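Threonine synthase (Brucella melitensis bv. 1, PDB 4F4F) probably catalyses the pyridoxal-phosphate-dependent conversion of O-phospho-L-homoserine and water into L-threonine and phosphate, the last step of threonine biosynthesis. Local coordinates at residues 183-187 and 188-192; 168-171 and 172-176; 66-69 and 70-74; 57-60 and 61-65. One frame throughout, in Å; residues are numbered along the deposited sequence.

Interaction 1 of 4, residues 183-187 and 188-192; sequences TSSGF and SNVHA
Phe187 to Val190 form a type I beta turn, and its closing bond, from Val190 N to Phe187 O at 3.4 Å, is weak. Just ahead of it Ser185 makes an ST turn. With Ser185 OG between the backbone N and the carbonyl carbon (chi1 77°), the hydroxyl oxygen accepts from Phe187 N, two residues on, at 3.3 Å and nearly straight (175°). Gly186, between the two, has positive phi. Val190 packs back into this bend: its CG2 branch lies 3.8 Å from Phe187 CB and 4.0 Å from Ser185 OG. The Phe187 ring leads away from the strand, with Ser185 O over one face, 3.6 Å above the ring plane and offset toward the rim. Asn189 brings OD1 to 3.7 Å from Phe187 CB, but the amide is committed elsewhere: OD1 accepts from Gly159 N, while ND2 donates to Thr163 O and Phe157 O, tying the turn to the end of helix 148-157, the loop after it and the start of strand 163-170. Where the helix and the strand draw together, Thr183 CG2 touches Ala192 CB at 3.9 Å, methyl to methyl; the Thr183 hydroxyl is bonded to Glu446 and Gln179 O. Strands 163-170 and 190-196 are parallel neighbours, so this bend is the helix-to-strand return of a beta-alpha-beta crossover, as in Rossmann-like domains.

Interaction 2 of 4, residues 168-171 and 172-176; sequences LFPN and GRVSP
Val174 sends its CG2 methyl obliquely onto the Phe169 ring, reaching CD1 at 3.6 Å, and the two side chains cross at about a right angle. Phe169 CG sits between the backbone N and the carbonyl carbon (chi1 63°), the rotamer in which CD1 meets the Val174 methyl; around the ring Gln179 and Met182 of helix 176-183 add to the packing. The same Val174 methyl lies 4.0 Å from Pro170 CD, so one branch fills the angle between an aromatic ring and a proline ring. The guanidinium of Arg173 also meets Pro170 obliquely. Closer in, Pro170 CB and Arg173 CB are 3.9 Å apart. Underneath runs a type II beta turn from Pro170 to Arg173, closed by Arg173 N to Pro170 O at 3.1 Å; the donor stands 43° out of the carbonyl plane. The turn takes the chain off the end of strand 163-170 toward helix 176-183, the strand-to-helix step of a beta-alpha-beta unit. Gly172 takes the third position with positive phi, the conformation glycine favours at this place in a type II turn. The Asn171 carboxamide lies by Gly172 N, CG at 3.4 Å and OD1 and ND2 equally distant, and ND2 hydrogen-bonds Ser194 OG on the next strand.

Interaction 3 of 4, residues 66-69 and 70-74; sequences PFTG and GEIPA
Thr68 and Glu71 close a type I' beta turn, Glu71 N giving its hydrogen to Thr68 O at 3.0 Å from 42° out of the carbonyl plane. Both middle positions, Gly69 and Gly70, have positive phi, the backbone that a type I' turn requires there. Beneath the turn sits a water that ties its two arms together: it donates to Thr68 OG1 at 2.6 Å and accepts from Ile72 N at 2.9 Å. Thr68 OG1, held between the backbone N and the carbonyl carbon (chi1 68°), has a second bond to Thr65 O. Glu71 runs alongside the closing carbonyl, with CB and CG each 3.3 Å from Thr68 O, then extends so that OE1 reaches Ser21 OG. The apolar branches meet only loosely, Thr68 CG2 and Ile72 CD1 being 4.4 Å apart, and Phe20 and Phe77 touch both residues. Thr68 O thus takes the turn bond while the threonine hydroxyl serves Thr65 O and the water, so the backbone N-H of buried Ile72 is met by solvent rather than by protein. Across this turn between helices 56-64 and 74-86 the links are therefore mainly polar: one backbone bond and one water, with little direct side-chain contact.

Interaction 4 of 4, residues 57-60 and 61-65; sequences VEVA and LAVLT
Val57 CG1 and Leu61 CD1 lie side by side, pointing the same way, 4.2 Å apart, and on another side of the helix Val59 CG1 and Val63 CG2 do likewise at 4.1 Å. Leu61 has CG anti to its carbonyl carbon (chi1 -70°), which lays the branch back along the helix, with CG 3.5 Å from Val57 O. Val63 CG2 similarly rests 3.4 Å from Val59 O. The backbone beneath is regular alpha helix, each residue from Leu61 to Leu64 donating to the carbonyl four places earlier; Val63 N approaches Val59 O nearly along the C=O axis, at 2.9 Å. Further along, Leu61 O is gripped twice by Thr65, by N at 3.1 Å and by OG1 at 2.6 Å, from opposite faces of its plane. The hydroxyl is the donor, so Leu61 O accepts two bonds from the same residue. The two i to i+4 pairs face different helices. Leu61 and Val57 look to helix 74-86, touching Phe77 and Arg82, while Val59 and Val63 lean on Thr241 and Val236 of helix 236-245. Ala60 touches both helices, at Val81 and Val237, and Leu64 joins it on Val237. On the exposed flank Glu58 reaches back toward the start of the helix, where OE1 accepts from Ser55 N.

Interactions 2 and 1 open and close one crossover of the parallel sheet: the first leaves strand 163-170, the second enters strand 190-196, and they touch where Phe169 packs on Ala192 and Thr183. Interactions 4 and 3 adjoin near the N terminus, centres about 11 Å apart. Interaction 2 lies across the chain's centre from both. All are partly buried: interaction 4 lies most inward with five buried residues, interactions 1 to 3 nearer the surface with three, two and two. Interaction 4 is apolar pairs over helix bonds; interactions 2 and 3 place glycine in beta turns closed by one backbone bond, interaction 3 adding a water; interaction 1 pairs a weakly closed turn with an ST turn.

Interaction 1 of 4, residues 183-187 and 188-192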
loop_
_atom_site.group_PDB
_atom_site.type_symbol
_atom_site.label_atom_id
_atom_site.label_comp_id
_atom_site.label_asym_id
_atom_site.label_seq_id
_atom_site.Cartn_x
_atom_site.Cartn_y
_atom_site.Cartn_z
ATOM N N THR A 183 -13.510 13.978 -4.980
ATOM C CA THR A 183 -14.434 14.693 -5.856
ATOM C C THR A 183 -14.067 16.152 -6.097
ATOM O O THR A 183 -14.699 16.793 -6.901
ATOM C CB THR A 183 -15.849 14.644 -5.267
ATOM O OG1 THR A 183 -15.895 15.466 -4.087
ATOM C CG2 THR A 183 -16.249 13.180 -4.949
ATOM N N SER A 184 -13.058 16.681 -5.402
ATOM C CA SER A 184 -12.675 18.091 -5.542
ATOM C C SER A 184 -11.250 18.299 -6.071
ATOM O O SER A 184 -10.647 19.349 -5.845
ATOM C CB SER A 184 -12.830 18.815 -4.209
ATOM O OG SER A 184 -11.784 18.471 -3.304
ATOM N N SER A 185 -10.736 17.325 -6.815
ATOM C CA SER A 185 -9.333 17.345 -7.261
ATOM C C SER A 185 -9.156 18.306 -8.404
ATOM O O SER A 185 -8.031 18.721 -8.725
ATOM C CB SER A 185 -8.930 15.970 -7.748
ATOM O OG SER A 185 -9.448 15.737 -9.039
ATOM N N GLY A 186 -10.243 18.590 -9.098
ATOM C CA GLY A 186 -10.223 19.563 -10.175
ATOM C C GLY A 186 -9.658 19.066 -11.495
ATOM O O GLY A 186 -9.597 19.827 -12.453
ATOM N N PHE A 187 -9.243 17.799 -11.566
ATOM C CA PHE A 187 -8.624 17.293 -12.788
ATOM C C PHE A 187 -9.656 16.802 -13.787
ATOM O O PHE A 187 -10.603 16.119 -13.412
ATOM C CB PHE A 187 -7.676 16.148 -12.448
ATOM C CG PHE A 187 -6.467 16.571 -11.673
ATOM C CD1 PHE A 187 -5.525 17.406 -12.244
ATOM C CD2 PHE A 187 -6.245 16.084 -10.385
ATOM C CE1 PHE A 187 -4.379 17.766 -11.549
ATOM C CE2 PHE A 187 -5.101 16.458 -9.666
ATOM C CZ PHE A 187 -4.172 17.302 -10.259
ATOM N N SER A 188 -9.431 17.092 -15.066
ATOM C CA SER A 188 -10.383 16.741 -16.135
ATOM C C SER A 188 -10.405 15.238 -16.485
ATOM O O SER A 188 -11.394 14.739 -17.017
ATOM C CB SER A 188 -10.078 17.568 -17.389
ATOM O OG SER A 188 -8.747 17.304 -17.820
ATOM N N ASN A 189 -9.358 14.495 -16.131
ATOM C CA ASN A 189 -9.301 13.062 -16.412
ATOM C C ASN A 189 -9.727 12.183 -15.253
ATOM O O ASN A 189 -9.457 10.978 -15.277
ATOM C CB ASN A 189 -7.890 12.645 -16.875
ATOM C CG ASN A 189 -6.878 12.647 -15.746
ATOM O OD1 ASN A 189 -6.894 13.559 -14.910
ATOM N ND2 ASN A 189 -5.996 11.609 -15.698
ATOM N N VAL A 190 -10.359 12.796 -14.256
ATOM C CA VAL A 190 -10.838 12.144 -13.065
ATOM C C VAL A 190 -12.367 12.134 -13.095
ATOM O O VAL A 190 -12.992 13.160 -13.387
ATOM C CB VAL A 190 -10.367 12.854 -11.787
ATOM C CG1 VAL A 190 -11.157 12.318 -10.571
ATOM C CG2 VAL A 190 -8.864 12.669 -11.603
ATOM N N HIS A 191 -12.932 10.969 -12.808
ATOM C CA HIS A 191 -14.382 10.748 -12.779
ATOM C C HIS A 191 -14.797 10.021 -11.536
ATOM O O HIS A 191 -14.523 8.850 -11.372
ATOM C CB HIS A 191 -14.808 10.002 -14.038
ATOM C CG HIS A 191 -14.347 10.690 -15.306
ATOM N ND1 HIS A 191 -15.107 11.571 -15.970
ATOM C CD2 HIS A 191 -13.141 10.613 -15.991
ATOM C CE1 HIS A 191 -14.424 12.041 -17.033
ATOM N NE2 HIS A 191 -13.217 11.453 -17.043
ATOM N N ALA A 192 -15.457 10.737 -10.642
ATOM C CA ALA A 192 -15.895 10.160 -9.372
ATOM C C ALA A 192 -17.345 9.769 -9.576
ATOM O O ALA A 192 -18.167 10.619 -9.877
ATOM C CB ALA A 192 -15.753 11.195 -8.240
#

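Interaction 2 of 4, residues 168-171 and 172-176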
loop_
_atom_site.group_PDB
_atom_site.type_symbol
_atom_site.label_atom_id
_atom_site.label_comp_id
_atom_site.label_asym_id
_atom_site.label_seq_id
_atom_site.Cartn_x
_atom_site.Cartn_y
_atom_site.Cartn_z
ATOM N N LEU A 168 -15.559 4.254 -8.336
ATOM C CA LEU A 168 -16.903 4.059 -7.880
ATOM C C LEU A 168 -16.886 3.970 -6.342
ATOM O O LEU A 168 -16.080 3.216 -5.754
ATOM C CB LEU A 168 -17.454 2.748 -8.477
ATOM C CG LEU A 168 -17.714 2.613 -9.984
ATOM C CD1 LEU A 168 -16.463 2.753 -10.837
ATOM C CD2 LEU A 168 -18.413 1.310 -10.295
ATOM N N PHE A 169 -17.779 4.723 -5.711
ATOM C CA PHE A 169 -17.950 4.711 -4.263
ATOM C C PHE A 169 -19.429 4.801 -3.907
ATOM O O PHE A 169 -20.234 5.268 -4.720
ATOM C CB PHE A 169 -17.174 5.856 -3.631
ATOM C CG PHE A 169 -17.629 7.229 -4.038
ATOM C CD1 PHE A 169 -18.599 7.885 -3.308
ATOM C CD2 PHE A 169 -17.029 7.890 -5.100
ATOM C CE1 PHE A 169 -19.001 9.147 -3.654
ATOM C CE2 PHE A 169 -17.466 9.161 -5.476
ATOM C CZ PHE A 169 -18.440 9.781 -4.748
ATOM N N PRO A 170 -19.797 4.337 -2.711
ATOM C CA PRO A 170 -21.227 4.250 -2.404
ATOM C C PRO A 170 -21.813 5.605 -2.052
ATOM O O PRO A 170 -21.299 6.307 -1.170
ATOM C CB PRO A 170 -21.282 3.299 -1.220
ATOM C CG PRO A 170 -19.921 3.374 -0.603
ATOM C CD PRO A 170 -18.975 3.604 -1.736
ATOM N N ASN A 171 -22.903 5.957 -2.726
ATOM C CA ASN A 171 -23.551 7.226 -2.543
ATOM C C ASN A 171 -23.952 7.425 -1.077
ATOM O O ASN A 171 -24.551 6.553 -0.465
ATOM C CB ASN A 171 -24.773 7.321 -3.474
ATOM C CG ASN A 171 -25.466 8.647 -3.382
ATOM O OD1 ASN A 171 -26.563 8.770 -2.826
ATOM N ND2 ASN A 171 -24.836 9.650 -3.927
ATOM N N GLY A 172 -23.562 8.560 -0.519
ATOM C CA GLY A 172 -23.933 8.937 0.832
ATOM C C GLY A 172 -23.270 8.160 1.948
ATOM O O GLY A 172 -23.555 8.421 3.125
ATOM N N ARG A 173 -22.384 7.233 1.603
ATOM C CA ARG A 173 -21.803 6.339 2.582
ATOM C C ARG A 173 -20.276 6.518 2.778
ATOM O O ARG A 173 -19.671 5.780 3.532
ATOM C CB ARG A 173 -22.173 4.890 2.247
ATOM C CG ARG A 173 -23.450 4.446 2.925
ATOM C CD ARG A 173 -23.565 2.922 2.963
ATOM N NE ARG A 173 -24.240 2.504 1.746
ATOM C CZ ARG A 173 -25.564 2.413 1.607
ATOM N NH1 ARG A 173 -26.090 2.064 0.433
ATOM N NH2 ARG A 173 -26.371 2.674 2.624
ATOM N N VAL A 174 -19.685 7.522 2.144
ATOM C CA VAL A 174 -18.279 7.861 2.356
ATOM C C VAL A 174 -18.179 9.036 3.350
ATOM O O VAL A 174 -18.998 9.965 3.330
ATOM C CB VAL A 174 -17.588 8.195 1.010
ATOM C CG1 VAL A 174 -16.106 8.550 1.194
ATOM C CG2 VAL A 174 -17.740 6.988 0.070
ATOM N N SER A 175 -17.188 8.962 4.235
ATOM C CA SER A 175 -16.888 10.045 5.169
ATOM C C SER A 175 -16.648 11.355 4.418
ATOM O O SER A 175 -16.092 11.336 3.306
ATOM C CB SER A 175 -15.629 9.703 5.959
ATOM O OG SER A 175 -15.828 8.537 6.740
ATOM N N PRO A 176 -17.022 12.500 5.026
ATOM C CA PRO A 176 -16.861 13.784 4.341
ATOM C C PRO A 176 -15.449 14.085 3.843
ATOM O O PRO A 176 -15.304 14.426 2.675
ATOM C CB PRO A 176 -17.335 14.791 5.394
ATOM C CG PRO A 176 -18.441 14.030 6.065
ATOM C CD PRO A 176 -17.848 12.655 6.240
#

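Interaction 3 of 4, residues 66-69 and 70-74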
loop_
_atom_site.group_PDB
_atom_site.type_symbol
_atom_site.label_atom_id
_atom_site.label_comp_id
_atom_site.label_asym_id
_atom_site.label_seq_id
_atom_site.Cartn_x
_atom_site.Cartn_y
_atom_site.Cartn_z
ATOM N N PRO A 66 17.451 -0.324 -10.042
ATOM C CA PRO A 66 17.759 -1.688 -10.492
ATOM C C PRO A 66 16.502 -2.479 -10.821
ATOM O O PRO A 66 16.545 -3.353 -11.675
ATOM C CB PRO A 66 18.501 -2.324 -9.313
ATOM C CG PRO A 66 18.963 -1.187 -8.465
ATOM C CD PRO A 66 18.111 0.020 -8.775
ATOM N N PHE A 67 15.400 -2.201 -10.126
ATOM C CA PHE A 67 14.141 -2.874 -10.410
ATOM C C PHE A 67 13.541 -2.591 -11.790
ATOM O O PHE A 67 12.744 -3.408 -12.290
ATOM C CB PHE A 67 13.093 -2.561 -9.328
ATOM C CG PHE A 67 13.395 -3.172 -7.992
ATOM C CD1 PHE A 67 13.190 -4.513 -7.773
ATOM C CD2 PHE A 67 13.877 -2.404 -6.950
ATOM C CE1 PHE A 67 13.464 -5.097 -6.546
ATOM C CE2 PHE A 67 14.158 -2.959 -5.704
ATOM C CZ PHE A 67 13.935 -4.316 -5.492
ATOM N N THR A 68 13.900 -1.452 -12.391
ATOM C CA THR A 68 13.350 -1.038 -13.682
ATOM C C THR A 68 14.050 -1.599 -14.907
ATOM O O THR A 68 13.587 -1.380 -16.033
ATOM C CB THR A 68 13.307 0.494 -13.814
ATOM O OG1 THR A 68 14.634 1.019 -13.884
ATOM C CG2 THR A 68 12.574 1.104 -12.625
ATOM N N GLY A 69 15.157 -2.317 -14.689
ATOM C CA GLY A 69 15.790 -3.136 -15.722
ATOM C C GLY A 69 16.284 -2.333 -16.909
ATOM O O GLY A 69 16.299 -2.827 -18.039
ATOM N N GLY A 70 16.639 -1.079 -16.668
ATOM C CA GLY A 70 17.056 -0.209 -17.750
ATOM C C GLY A 70 15.967 0.260 -18.700
ATOM O O GLY A 70 16.280 0.850 -19.725
ATOM N N GLU A 71 14.698 0.066 -18.361
ATOM C CA GLU A 71 13.627 0.381 -19.297
ATOM C C GLU A 71 13.190 1.822 -19.188
ATOM O O GLU A 71 12.488 2.316 -20.052
ATOM C CB GLU A 71 12.445 -0.547 -19.062
ATOM C CG GLU A 71 12.863 -1.993 -19.223
ATOM C CD GLU A 71 11.714 -2.943 -19.085
ATOM O OE1 GLU A 71 10.575 -2.507 -18.865
ATOM O OE2 GLU A 71 11.963 -4.142 -19.180
ATOM N N ILE A 72 13.564 2.500 -18.110
ATOM C CA ILE A 72 13.244 3.919 -17.994
ATOM C C ILE A 72 14.571 4.678 -17.915
ATOM O O ILE A 72 15.305 4.530 -16.942
ATOM C CB ILE A 72 12.366 4.233 -16.766
ATOM C CG1 ILE A 72 11.120 3.341 -16.708
ATOM C CG2 ILE A 72 11.894 5.668 -16.794
ATOM C CD1 ILE A 72 10.278 3.590 -15.457
ATOM N N PRO A 73 14.887 5.492 -18.933
ATOM C CA PRO A 73 16.154 6.242 -18.927
ATOM C C PRO A 73 16.300 7.096 -17.681
ATOM O O PRO A 73 15.304 7.593 -17.161
ATOM C CB PRO A 73 16.043 7.123 -20.168
ATOM C CG PRO A 73 15.103 6.385 -21.055
ATOM C CD PRO A 73 14.081 5.819 -20.118
ATOM N N ALA A 74 17.540 7.241 -17.217
ATOM C CA ALA A 74 17.841 7.861 -15.952
ATOM C C ALA A 74 17.239 9.245 -15.788
ATOM O O ALA A 74 16.698 9.554 -14.734
ATOM C CB ALA A 74 19.349 7.902 -15.711
HETATM O O HOH W 1 15.619 2.001 -16.114
#

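Interaction 4 of 4, residues 57-60 and 61-65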
loop_
_atom_site.group_PDB
_atom_site.type_symbol
_atom_site.label_atom_id
_atom_site.label_comp_id
_atom_site.label_asym_id
_atom_site.label_seq_id
_atom_site.Cartn_x
_atom_site.Cartn_y
_atom_site.Cartn_z
ATOM N N VAL A 57 14.599 11.571 -2.490
ATOM C CA VAL A 57 14.591 11.310 -3.918
ATOM C C VAL A 57 15.869 10.595 -4.358
ATOM O O VAL A 57 15.806 9.654 -5.089
ATOM C CB VAL A 57 14.373 12.617 -4.709
ATOM C CG1 VAL A 57 14.678 12.451 -6.200
ATOM C CG2 VAL A 57 12.953 13.100 -4.481
ATOM N N GLU A 58 17.021 11.031 -3.891
ATOM C CA GLU A 58 18.268 10.388 -4.273
ATOM C C GLU A 58 18.365 8.948 -3.786
ATOM O O GLU A 58 18.880 8.087 -4.489
ATOM C CB GLU A 58 19.453 11.186 -3.745
ATOM C CG GLU A 58 19.667 12.512 -4.455
ATOM C CD GLU A 58 20.687 13.372 -3.722
ATOM O OE1 GLU A 58 20.713 13.400 -2.471
ATOM O OE2 GLU A 58 21.461 14.041 -4.382
ATOM N N VAL A 59 17.855 8.669 -2.585
ATOM C CA VAL A 59 17.864 7.320 -2.079
ATOM C C VAL A 59 16.910 6.456 -2.906
ATOM O O VAL A 59 17.222 5.323 -3.239
ATOM C CB VAL A 59 17.500 7.261 -0.582
ATOM C CG1 VAL A 59 17.314 5.821 -0.099
ATOM C CG2 VAL A 59 18.587 7.953 0.253
ATOM N N ALA A 60 15.757 7.015 -3.216
ATOM C CA ALA A 60 14.757 6.352 -4.063
ATOM C C ALA A 60 15.353 5.960 -5.432
ATOM O O ALA A 60 15.175 4.854 -5.902
ATOM C CB ALA A 60 13.534 7.254 -4.227
ATOM N N LEU A 61 16.116 6.839 -6.034
ATOM C CA LEU A 61 16.715 6.533 -7.334
ATOM C C LEU A 61 17.723 5.394 -7.197
ATOM O O LEU A 61 17.734 4.464 -8.016
ATOM C CB LEU A 61 17.335 7.777 -7.931
ATOM C CG LEU A 61 16.365 8.859 -8.416
ATOM C CD1 LEU A 61 17.117 10.143 -8.668
ATOM C CD2 LEU A 61 15.612 8.405 -9.644
ATOM N N ALA A 62 18.540 5.429 -6.146
ATOM C CA ALA A 62 19.510 4.373 -5.888
ATOM C C ALA A 62 18.809 3.035 -5.675
ATOM O O ALA A 62 19.216 2.023 -6.281
ATOM C CB ALA A 62 20.419 4.716 -4.695
ATOM N N VAL A 63 17.757 3.021 -4.863
ATOM C CA VAL A 63 17.117 1.770 -4.405
ATOM C C VAL A 63 16.206 1.166 -5.489
ATOM O O VAL A 63 16.159 -0.059 -5.696
ATOM C CB VAL A 63 16.426 2.070 -3.020
ATOM C CG1 VAL A 63 15.363 1.083 -2.604
ATOM C CG2 VAL A 63 17.537 2.201 -1.963
ATOM N N LEU A 64 15.498 2.021 -6.212
ATOM C CA LEU A 64 14.523 1.587 -7.193
ATOM C C LEU A 64 15.049 1.326 -8.613
ATOM O O LEU A 64 14.492 0.465 -9.317
ATOM C CB LEU A 64 13.343 2.582 -7.265
ATOM C CG LEU A 64 12.611 2.792 -5.945
ATOM C CD1 LEU A 64 11.449 3.739 -6.123
ATOM C CD2 LEU A 64 12.148 1.476 -5.291
ATOM N N THR A 65 16.071 2.057 -9.058
ATOM C CA THR A 65 16.523 1.947 -10.435
ATOM C C THR A 65 16.797 0.496 -10.894
ATOM O O THR A 65 16.387 0.115 -11.988
ATOM C CB THR A 65 17.756 2.864 -10.703
ATOM O OG1 THR A 65 17.350 4.213 -10.597
ATOM C CG2 THR A 65 18.371 2.692 -12.097
#